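Local coordinates for ssDNA binding protein (Aeropyrum pernix, PDB 4PSN), which binds single-stranded DNA, probably entrapping the strand in a system of tunnels formed between its subunits, at residues 5-10 with 23-28; 168-173 with 201-206. All coordinates share one frame; numbering follows the deposited sequence.

Interaction 1 (5-10 with 23-28)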
loop_
_atom_site.group_PDB
_atom_site.type_symbol
_atom_site.label_atom_id
_atom_site.label_comp_id
_atom_site.label_asym_id
_atom_site.label_seq_id
_atom_site.Cartn_x
_atom_site.Cartn_y
_atom_site.Cartn_z
ATOM N N PRO C 5 -19.991 -2.586 5.423
ATOM C CA PRO C 5 -18.557 -2.342 5.239
ATOM C C PRO C 5 -17.753 -3.276 6.143
ATOM O O PRO C 5 -18.266 -3.722 7.177
ATOM C CB PRO C 5 -18.381 -0.891 5.678
ATOM C CG PRO C 5 -19.586 -0.575 6.508
ATOM C CD PRO C 5 -20.698 -1.417 5.967
ATOM N N THR C 6 -16.519 -3.571 5.739
ATOM C CA THR C 6 -15.631 -4.448 6.482
ATOM C C THR C 6 -14.321 -3.751 6.782
ATOM O O THR C 6 -13.679 -3.200 5.894
ATOM C CB THR C 6 -15.335 -5.738 5.693
ATOM O OG1 THR C 6 -16.566 -6.411 5.429
ATOM C CG2 THR C 6 -14.429 -6.674 6.499
ATOM N N LEU C 7 -13.934 -3.756 8.049
ATOM C CA LEU C 7 -12.617 -3.285 8.422
ATOM C C LEU C 7 -11.645 -4.440 8.144
ATOM O O LEU C 7 -11.845 -5.548 8.635
ATOM C CB LEU C 7 -12.613 -2.906 9.901
ATOM C CG LEU C 7 -11.429 -2.112 10.446
ATOM C CD1 LEU C 7 -11.728 -1.594 11.861
ATOM C CD2 LEU C 7 -10.170 -2.963 10.433
ATOM N N ARG C 8 -10.600 -4.176 7.358
ATOM C CA ARG C 8 -9.609 -5.194 6.978
ATOM C C ARG C 8 -8.201 -4.653 7.196
ATOM O O ARG C 8 -7.884 -3.569 6.732
ATOM C CB ARG C 8 -9.750 -5.563 5.494
ATOM C CG ARG C 8 -11.117 -6.091 5.070
ATOM C CD ARG C 8 -11.170 -6.474 3.570
ATOM N NE ARG C 8 -12.525 -6.874 3.166
ATOM C CZ ARG C 8 -12.969 -8.130 3.167
ATOM N NH1 ARG C 8 -14.220 -8.403 2.817
ATOM N NH2 ARG C 8 -12.162 -9.119 3.521
ATOM N N THR C 9 -7.341 -5.408 7.869
ATOM C CA THR C 9 -6.005 -4.901 8.168
ATOM C C THR C 9 -4.991 -5.237 7.081
ATOM O O THR C 9 -3.933 -4.626 7.011
ATOM C CB THR C 9 -5.463 -5.510 9.482
ATOM O OG1 THR C 9 -5.424 -6.934 9.356
ATOM C CG2 THR C 9 -6.341 -5.131 10.679
ATOM N N GLY C 10 -5.291 -6.237 6.256
ATOM C CA GLY C 10 -4.254 -6.851 5.436
ATOM C C GLY C 10 -3.241 -7.552 6.340
ATOM O O GLY C 10 -3.459 -7.668 7.545
ATOM N N ARG C 23 -5.792 3.117 11.893
ATOM C CA ARG C 23 -5.608 3.873 10.655
ATOM C C ARG C 23 -6.615 3.521 9.561
ATOM O O ARG C 23 -7.114 4.406 8.862
ATOM C CB ARG C 23 -4.171 3.737 10.145
ATOM C CG ARG C 23 -3.196 4.520 11.009
ATOM C CD ARG C 23 -1.753 4.277 10.610
ATOM N NE ARG C 23 -0.833 4.930 11.538
ATOM C CZ ARG C 23 0.467 4.662 11.614
ATOM N NH1 ARG C 23 1.001 3.748 10.816
ATOM N NH2 ARG C 23 1.230 5.300 12.489
ATOM N N VAL C 24 -6.907 2.230 9.417
ATOM C CA VAL C 24 -7.876 1.778 8.432
ATOM C C VAL C 24 -9.289 2.287 8.771
ATOM O O VAL C 24 -10.041 2.702 7.885
ATOM C CB VAL C 24 -7.866 0.236 8.304
ATOM C CG1 VAL C 24 -9.033 -0.251 7.446
ATOM C CG2 VAL C 24 -6.517 -0.255 7.740
ATOM N N LEU C 25 -9.654 2.260 10.050
ATOM C CA LEU C 25 -10.993 2.703 10.442
ATOM C C LEU C 25 -11.159 4.193 10.162
ATOM O O LEU C 25 -12.200 4.636 9.674
ATOM C CB LEU C 25 -11.262 2.424 11.915
ATOM C CG LEU C 25 -12.711 2.672 12.324
ATOM C CD1 LEU C 25 -13.623 1.733 11.538
ATOM C CD2 LEU C 25 -12.898 2.452 13.820
ATOM N N PHE C 26 -10.126 4.966 10.473
ATOM C CA PHE C 26 -10.165 6.387 10.190
ATOM C C PHE C 26 -10.261 6.659 8.688
ATOM O O PHE C 26 -11.000 7.540 8.269
ATOM C CB PHE C 26 -8.964 7.105 10.804
ATOM C CG PHE C 26 -9.234 7.669 12.174
ATOM C CD1 PHE C 26 -9.933 8.865 12.321
ATOM C CD2 PHE C 26 -8.782 7.013 13.314
ATOM C CE1 PHE C 26 -10.191 9.388 13.578
ATOM C CE2 PHE C 26 -9.028 7.530 14.574
ATOM C CZ PHE C 26 -9.741 8.726 14.707
ATOM N N ALA C 27 -9.515 5.909 7.887
ATOM C CA ALA C 27 -9.545 6.093 6.434
ATOM C C ALA C 27 -10.930 5.794 5.876
ATOM O O ALA C 27 -11.423 6.514 5.006
ATOM C CB ALA C 27 -8.504 5.225 5.755
ATOM N N GLN C 28 -11.561 4.740 6.387
ATOM C CA GLN C 28 -12.873 4.332 5.910
ATOM C C GLN C 28 -13.989 5.273 6.353
ATOM O O GLN C 28 -15.020 5.367 5.697
ATOM C CB GLN C 28 -13.199 2.901 6.366
ATOM C CG GLN C 28 -12.324 1.818 5.724
ATOM C CD GLN C 28 -12.851 0.430 6.000
ATOM O OE1 GLN C 28 -13.699 0.244 6.869
ATOM N NE2 GLN C 28 -12.371 -0.552 5.248
#
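Leu7 lays its two methyls against helix 17-28, CD1 meeting Leu25 CD1 at 3.8 Å and CD2 meeting Val24 CG1 at 4.2 Å. Leu7 leaves its backbone alongside the helix; with CG swung opposite the backbone N (chi1 -167°), its branched end comes nearer the two helix residues. Leu7 and Leu25 pass at about a right angle, and Leu25 CB also lies close to Leu7 CD1. Val24 points at the strand and straddles a carbonyl: its CG1 stands 3.6 Å and its CG2 3.7 Å from Arg8 O. One turn further along, Gln28 reaches over to the backbone of strand 6-13. Its NE2 donates to Thr6 O at 3.0 Å in a nearly straight bond (167° at the hydrogen); the acceptor lies in the plane of the amide, whereas the donor is tilted out of the plane of the Thr6 carbonyl. The same amide is held through OE1, hydrogen-bonded to Tyr76 OH, so both its ends are engaged and its rotation is fixed. This is a helix packed across a strand that is outermost, within this chain, in the three-stranded antiparallel sheet of the ThermoDBP-related part: the axes of segments 6-8 and 23-28 come within 8.3 Å and run 139° apart, the chain having turned back on its own strand. Leu7 and Leu25 are buried, touching Leu50 and Ala47 of helix 40-61. Thr6 points away from the helix, its OG1 bonded to Asp75, and its CG2 sits 3.7 Å above the plane of the Arg8 guanidinium, offset toward the rim. That guanidinium leads away from the helix and forms a salt bridge through NH2 with Asp31 of the second subunit.

Interaction 2 (168-173 with 201-206)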
loop_
_atom_site.group_PDB
_atom_site.type_symbol
_atom_site.label_atom_id
_atom_site.label_comp_id
_atom_site.label_asym_id
_atom_site.label_seq_id
_atom_site.Cartn_x
_atom_site.Cartn_y
_atom_site.Cartn_z
ATOM N N GLU C 168 3.795 -21.342 -12.712
ATOM C CA GLU C 168 4.947 -21.692 -11.873
ATOM C C GLU C 168 5.969 -22.351 -12.772
ATOM O O GLU C 168 5.588 -22.995 -13.744
ATOM C CB GLU C 168 4.548 -22.698 -10.784
ATOM C CG GLU C 168 3.616 -22.138 -9.708
ATOM C CD GLU C 168 3.043 -23.238 -8.812
ATOM O OE1 GLU C 168 3.483 -24.411 -8.929
ATOM O OE2 GLU C 168 2.151 -22.934 -7.993
ATOM N N PRO C 169 7.268 -22.239 -12.437
ATOM C CA PRO C 169 7.801 -21.611 -11.230
ATOM C C PRO C 169 7.849 -20.087 -11.327
ATOM O O PRO C 169 8.247 -19.444 -10.373
ATOM C CB PRO C 169 9.223 -22.182 -11.130
ATOM C CG PRO C 169 9.604 -22.485 -12.575
ATOM C CD PRO C 169 8.316 -22.932 -13.215
ATOM N N THR C 170 7.463 -19.537 -12.471
ATOM C CA THR C 170 7.310 -18.102 -12.637
ATOM C C THR C 170 6.299 -17.930 -13.773
ATOM O O THR C 170 6.221 -18.780 -14.652
ATOM C CB THR C 170 8.657 -17.419 -12.966
ATOM O OG1 THR C 170 8.525 -16.001 -12.831
ATOM C CG2 THR C 170 9.134 -17.777 -14.385
ATOM N N PRO C 171 5.472 -16.878 -13.721
ATOM C CA PRO C 171 4.424 -16.785 -14.748
ATOM C C PRO C 171 4.985 -16.459 -16.141
ATOM O O PRO C 171 5.668 -15.441 -16.324
ATOM C CB PRO C 171 3.518 -15.658 -14.231
ATOM C CG PRO C 171 3.801 -15.589 -12.732
ATOM C CD PRO C 171 5.293 -15.879 -12.651
ATOM N N LEU C 172 4.679 -17.328 -17.103
ATOM C CA LEU C 172 5.219 -17.236 -18.464
ATOM C C LEU C 172 4.148 -17.435 -19.517
ATOM O O LEU C 172 3.287 -18.302 -19.394
ATOM C CB LEU C 172 6.297 -18.292 -18.699
ATOM C CG LEU C 172 7.545 -18.198 -17.830
ATOM C CD1 LEU C 172 8.375 -19.458 -18.005
ATOM C CD2 LEU C 172 8.347 -16.959 -18.214
ATOM N N LEU C 173 4.210 -16.612 -20.556
ATOM C CA LEU C 173 3.286 -16.707 -21.664
ATOM C C LEU C 173 4.042 -17.024 -22.948
ATOM O O LEU C 173 4.923 -16.276 -23.360
ATOM C CB LEU C 173 2.512 -15.399 -21.817
ATOM C CG LEU C 173 1.024 -15.465 -21.486
ATOM C CD1 LEU C 173 0.810 -16.076 -20.125
ATOM C CD2 LEU C 173 0.402 -14.074 -21.559
ATOM N N ALA C 201 9.773 -17.675 -23.620
ATOM C CA ALA C 201 8.430 -17.170 -23.362
ATOM C C ALA C 201 8.491 -15.793 -22.678
ATOM O O ALA C 201 9.513 -15.417 -22.117
ATOM C CB ALA C 201 7.670 -18.162 -22.478
ATOM N N GLN C 202 7.380 -15.071 -22.684
ATOM C CA GLN C 202 7.329 -13.750 -22.062
ATOM C C GLN C 202 7.013 -13.850 -20.556
ATOM O O GLN C 202 6.116 -14.584 -20.154
ATOM C CB GLN C 202 6.251 -12.910 -22.768
ATOM C CG GLN C 202 6.130 -11.491 -22.246
ATOM C CD GLN C 202 4.987 -10.703 -22.889
ATOM O OE1 GLN C 202 3.849 -11.162 -22.949
ATOM N NE2 GLN C 202 5.297 -9.508 -23.369
ATOM N N ASN C 203 7.746 -13.111 -19.730
ATOM C CA ASN C 203 7.424 -12.989 -18.309
ATOM C C ASN C 203 6.248 -12.046 -18.094
ATOM O O ASN C 203 6.279 -10.908 -18.547
ATOM C CB ASN C 203 8.628 -12.467 -17.542
ATOM C CG ASN C 203 9.830 -13.361 -17.688
ATOM O OD1 ASN C 203 10.648 -13.180 -18.593
ATOM N ND2 ASN C 203 9.938 -14.343 -16.810
ATOM N N VAL C 204 5.212 -12.522 -17.415
ATOM C CA VAL C 204 4.005 -11.730 -17.223
ATOM C C VAL C 204 3.574 -11.753 -15.764
ATOM O O VAL C 204 4.169 -12.442 -14.936
ATOM C CB VAL C 204 2.845 -12.272 -18.089
ATOM C CG1 VAL C 204 3.177 -12.128 -19.583
ATOM C CG2 VAL C 204 2.566 -13.718 -17.737
ATOM N N GLU C 205 2.535 -11.002 -15.444
ATOM C CA GLU C 205 1.912 -11.144 -14.128
ATOM C C GLU C 205 1.106 -12.431 -14.056
ATOM O O GLU C 205 0.594 -12.910 -15.072
ATOM C CB GLU C 205 1.047 -9.922 -13.810
ATOM C CG GLU C 205 1.869 -8.643 -13.704
ATOM C CD GLU C 205 1.152 -7.486 -12.984
ATOM O OE1 GLU C 205 -0.068 -7.578 -12.731
ATOM O OE2 GLU C 205 1.827 -6.476 -12.673
ATOM N N LYS C 206 1.010 -12.991 -12.851
ATOM C CA LYS C 206 0.374 -14.281 -12.638
ATOM C C LYS C 206 -1.055 -14.372 -13.202
ATOM O O LYS C 206 -1.427 -15.371 -13.834
ATOM C CB LYS C 206 0.386 -14.628 -11.141
ATOM C CG LYS C 206 0.018 -16.074 -10.846
ATOM C CD LYS C 206 -0.106 -16.320 -9.342
ATOM C CE LYS C 206 0.055 -17.798 -8.997
ATOM N NZ LYS C 206 -0.403 -18.156 -7.621
HETATM O O HOH W 1 7.845 -14.473 -14.990
#
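A short antiparallel pairing joins the start of strand 172-180 to strand 202-203 at the end of the chain's own six-stranded sheet, and the turn before helix 206-218 closes over Pro171. Leu173 and Gln202 form the hydrogen-bonded pair, N to O in both directions at 2.8 Å (Leu173 N to Gln202 O, Gln202 N to Leu173 O). Leu172 and Asn203 form the non-hydrogen-bonded pair. Asn203 holds CG anti to its carbonyl carbon (chi1 -59°), which sets the amide alongside Leu172, ND2 3.4 Å from Leu172 CD2. Pro171 O is gripped twice, by Val204 N at 3.1 Å and by a water. That water also accepts from Asn203 ND2 at 2.8 Å and shares a hydrogen bond with Thr170 OG1. This edge of the C-terminal domain is also an intersubunit surface: Asn203 O and Lys206 N hydrogen-bond to Arg22 and Asp19 of the third subunit, and Glu205 makes salt bridges with Arg23 of the third and of the second subunit. Just past the strand, Val204 packs CG2 on Pro171 CB at 4.1 Å and CG1 on Leu173 CB at 4.0 Å. Replacing this valine by an alanine is likely to open a gap between Pro171 and Leu173. Pro171 lays its ring along the chain at the helix start, CG 3.7 Å from Lys206 CA.

In the fold
Interaction 1 lies in the ThermoDBP-related part and interaction 2 in the C-terminal domain, on opposite sides of the chain's centre; their own centres are 33 Å apart and their nearest atoms about 18 Å apart, and no strand or helix is common to both. Interaction 1 is partly buried and joins a helix to a strand mainly through side chains, with a lone glutamine bond to the backbone. Interaction 2 is more deeply buried; main-chain bonds at a sheet edge carry it, supplemented by a water and apolar packing. The assembly connects the two regions: Arg23, in segment 23-28, forms a salt bridge with Glu205 of the third subunit, the residue just before helix 206-218.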